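Local coordinates for periplasmic oligopeptide-binding protein (Burkholderia pseudomallei, PDB 3ZS6) that probably binds oligopeptides in the periplasm and hands them to an ABC transporter for uptake, at residues Phe66-Asp71 and Tyr132-Lys137. Numbering follows the deposited sequence.
Sequences FKLRRD and YTIEVK
Tyr132 O takes two donors that approach from opposite faces of its carbonyl plane: the backbone Leu68 N at 2.8 Å from Tyr132 O, and the ammonium Lys67 NZ, 3.3 Å from the same oxygen. Each sits nearly 40° out of that plane. Lys67 reaches it because its chain bends at three successive torsions, chi2 to chi4, which brings the amine across to the Tyr132 carbonyl, just before strand 133-137; on the way CD passes 3.7 Å from Thr133 OG1, a hydroxyl already bonded to Asp130. Further along, Phe66 and Ile134 form an antiparallel hydrogen-bonded pair. Phe66 N to Ile134 O and Ile134 N to Phe66 O both measure 2.9 Å, with nearly linear N-H...O geometry, each donor in the carbonyl plane. The pair belongs to a five-stranded antiparallel sheet in which 63-68 is the middle strand and 133-137 lies between it and 126-128; the sheet is probably part of the additional domain that OppA-like proteins carry beyond the two lobes of the periplasmic binding-protein fold. Side chains divide between its faces: Phe66 and Ile134 lie on one, with Leu68 CD2 3.9 Å from Ile134 CD1, and helix 82-93 packs on Ile134 and Val136; Lys67 and Thr133 occupy the other. Beyond the strand end, Arg70 folds across the Tyr132 ring. Its CG stands 4.0 Å from the ring centroid and only 5° off the normal, a CH-pi contact, while Tyr132 CE2 lies over one guanidinium face, the two planes 40° apart.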
loop_
_atom_site.group_PDB
_atom_site.type_symbol
_atom_site.label_atom_id
_atom_site.label_comp_id
_atom_site.label_asym_id
_atom_site.label_seq_id
_atom_site.Cartn_x
_atom_site.Cartn_y
_atom_site.Cartn_z
ATOM N N PHE A 66 10.043 22.549 6.505
ATOM C CA PHE A 66 9.207 22.693 5.317
ATOM C C PHE A 66 8.696 24.126 5.232
ATOM O O PHE A 66 8.089 24.641 6.174
ATOM C CB PHE A 66 8.014 21.716 5.350
ATOM C CG PHE A 66 8.409 20.261 5.248
ATOM C CD1 PHE A 66 8.764 19.544 6.381
ATOM C CD2 PHE A 66 8.424 19.615 4.024
ATOM C CE1 PHE A 66 9.120 18.207 6.297
ATOM C CE2 PHE A 66 8.782 18.275 3.928
ATOM C CZ PHE A 66 9.134 17.571 5.069
ATOM N N LYS A 67 8.955 24.775 4.107
ATOM C CA LYS A 67 8.454 26.124 3.881
ATOM C C LYS A 67 7.206 26.038 3.030
ATOM O O LYS A 67 7.255 25.587 1.883
ATOM C CB LYS A 67 9.511 26.998 3.197
ATOM C CG LYS A 67 10.604 27.492 4.125
ATOM C CD LYS A 67 10.050 28.375 5.247
ATOM C CE LYS A 67 9.503 29.704 4.728
ATOM N NZ LYS A 67 8.253 29.544 3.921
ATOM N N LEU A 68 6.081 26.450 3.599
ATOM C CA LEU A 68 4.808 26.358 2.893
ATOM C C LEU A 68 4.600 27.552 1.960
ATOM O O LEU A 68 5.042 28.670 2.246
ATOM C CB LEU A 68 3.648 26.259 3.883
ATOM C CG LEU A 68 3.771 25.255 5.028
ATOM C CD1 LEU A 68 2.446 25.162 5.765
ATOM C CD2 LEU A 68 4.212 23.872 4.523
ATOM N N ARG A 69 3.941 27.312 0.833
ATOM C CA ARG A 69 3.524 28.413 -0.023
ATOM C C ARG A 69 2.414 29.147 0.713
ATOM O O ARG A 69 1.774 28.589 1.611
ATOM C CB ARG A 69 3.038 27.905 -1.382
ATOM C CG ARG A 69 1.729 27.142 -1.332
ATOM C CD ARG A 69 1.423 26.471 -2.668
ATOM N NE ARG A 69 2.359 25.390 -2.959
ATOM C CZ ARG A 69 3.430 25.506 -3.737
ATOM N NH1 ARG A 69 3.726 26.668 -4.325
ATOM N NH2 ARG A 69 4.214 24.453 -3.921
ATOM N N ARG A 70 2.186 30.398 0.342
ATOM C CA ARG A 70 1.258 31.244 1.074
ATOM C C ARG A 70 -0.146 31.209 0.489
ATOM O O ARG A 70 -1.075 31.764 1.063
ATOM C CB ARG A 70 1.780 32.693 1.091
ATOM C CG ARG A 70 3.177 32.832 1.692
ATOM C CD ARG A 70 3.759 34.223 1.473
ATOM N NE ARG A 70 3.805 35.011 2.704
ATOM C CZ ARG A 70 2.867 35.879 3.074
ATOM N NH1 ARG A 70 1.798 36.073 2.311
ATOM N NH2 ARG A 70 2.996 36.554 4.206
ATOM N N ASP A 71 -0.314 30.564 -0.657
ATOM C CA ASP A 71 -1.609 30.627 -1.326
ATOM C C ASP A 71 -2.340 29.285 -1.407
ATOM O O ASP A 71 -3.239 29.112 -2.223
ATOM C CB ASP A 71 -1.476 31.278 -2.711
ATOM C CG ASP A 71 -0.579 30.493 -3.641
ATOM O OD1 ASP A 71 0.157 29.607 -3.154
ATOM O OD2 ASP A 71 -0.617 30.750 -4.861
ATOM N N TYR A 132 3.631 29.527 8.019
ATOM C CA TYR A 132 4.127 29.012 6.747
ATOM C C TYR A 132 5.442 28.265 6.889
ATOM O O TYR A 132 6.151 28.036 5.904
ATOM C CB TYR A 132 4.276 30.148 5.735
ATOM C CG TYR A 132 2.990 30.905 5.495
ATOM C CD1 TYR A 132 1.878 30.268 4.960
ATOM C CD2 TYR A 132 2.889 32.255 5.804
ATOM C CE1 TYR A 132 0.698 30.954 4.741
ATOM C CE2 TYR A 132 1.714 32.953 5.589
ATOM C CZ TYR A 132 0.622 32.298 5.057
ATOM O OH TYR A 132 -0.548 32.989 4.839
ATOM N N THR A 133 5.772 27.890 8.118
ATOM C CA THR A 133 7.024 27.200 8.382
ATOM C C THR A 133 6.786 26.026 9.325
ATOM O O THR A 133 6.342 26.214 10.462
ATOM C CB THR A 133 8.069 28.143 9.017
ATOM O OG1 THR A 133 8.175 29.350 8.244
ATOM C CG2 THR A 133 9.423 27.457 9.082
ATOM N N ILE A 134 7.075 24.818 8.847
ATOM C CA ILE A 134 6.915 23.614 9.661
ATOM C C ILE A 134 8.253 22.985 10.042
ATOM O O ILE A 134 9.137 22.821 9.206
ATOM C CB ILE A 134 6.065 22.562 8.946
ATOM C CG1 ILE A 134 4.609 23.019 8.890
ATOM C CG2 ILE A 134 6.191 21.202 9.653
ATOM C CD1 ILE A 134 3.729 22.150 8.025
ATOM N N GLU A 135 8.390 22.635 11.315
ATOM C CA GLU A 135 9.555 21.895 11.777
ATOM C C GLU A 135 9.143 20.484 12.204
ATOM O O GLU A 135 8.252 20.316 13.034
ATOM C CB GLU A 135 10.223 22.620 12.948
ATOM C CG GLU A 135 11.397 21.859 13.539
ATOM C CD GLU A 135 11.859 22.435 14.861
ATOM O OE1 GLU A 135 11.199 22.172 15.886
ATOM O OE2 GLU A 135 12.879 23.156 14.872
ATOM N N VAL A 136 9.790 19.476 11.630
ATOM C CA VAL A 136 9.565 18.094 12.047
ATOM C C VAL A 136 10.830 17.476 12.639
ATOM O O VAL A 136 11.884 17.442 11.994
ATOM C CB VAL A 136 9.057 17.211 10.881
ATOM C CG1 VAL A 136 8.842 15.769 11.354
ATOM C CG2 VAL A 136 7.770 17.776 10.315
ATOM N N LYS A 137 10.721 17.011 13.879
ATOM C CA LYS A 137 11.793 16.267 14.530
ATOM C C LYS A 137 11.490 14.780 14.406
ATOM O O LYS A 137 10.371 14.358 14.684
ATOM C CB LYS A 137 11.877 16.639 16.012
ATOM C CG LYS A 137 12.214 18.101 16.284
ATOM C CD LYS A 137 13.713 18.316 16.386
ATOM C CE LYS A 137 14.026 19.752 16.763
ATOM N NZ LYS A 137 15.488 19.979 16.873
#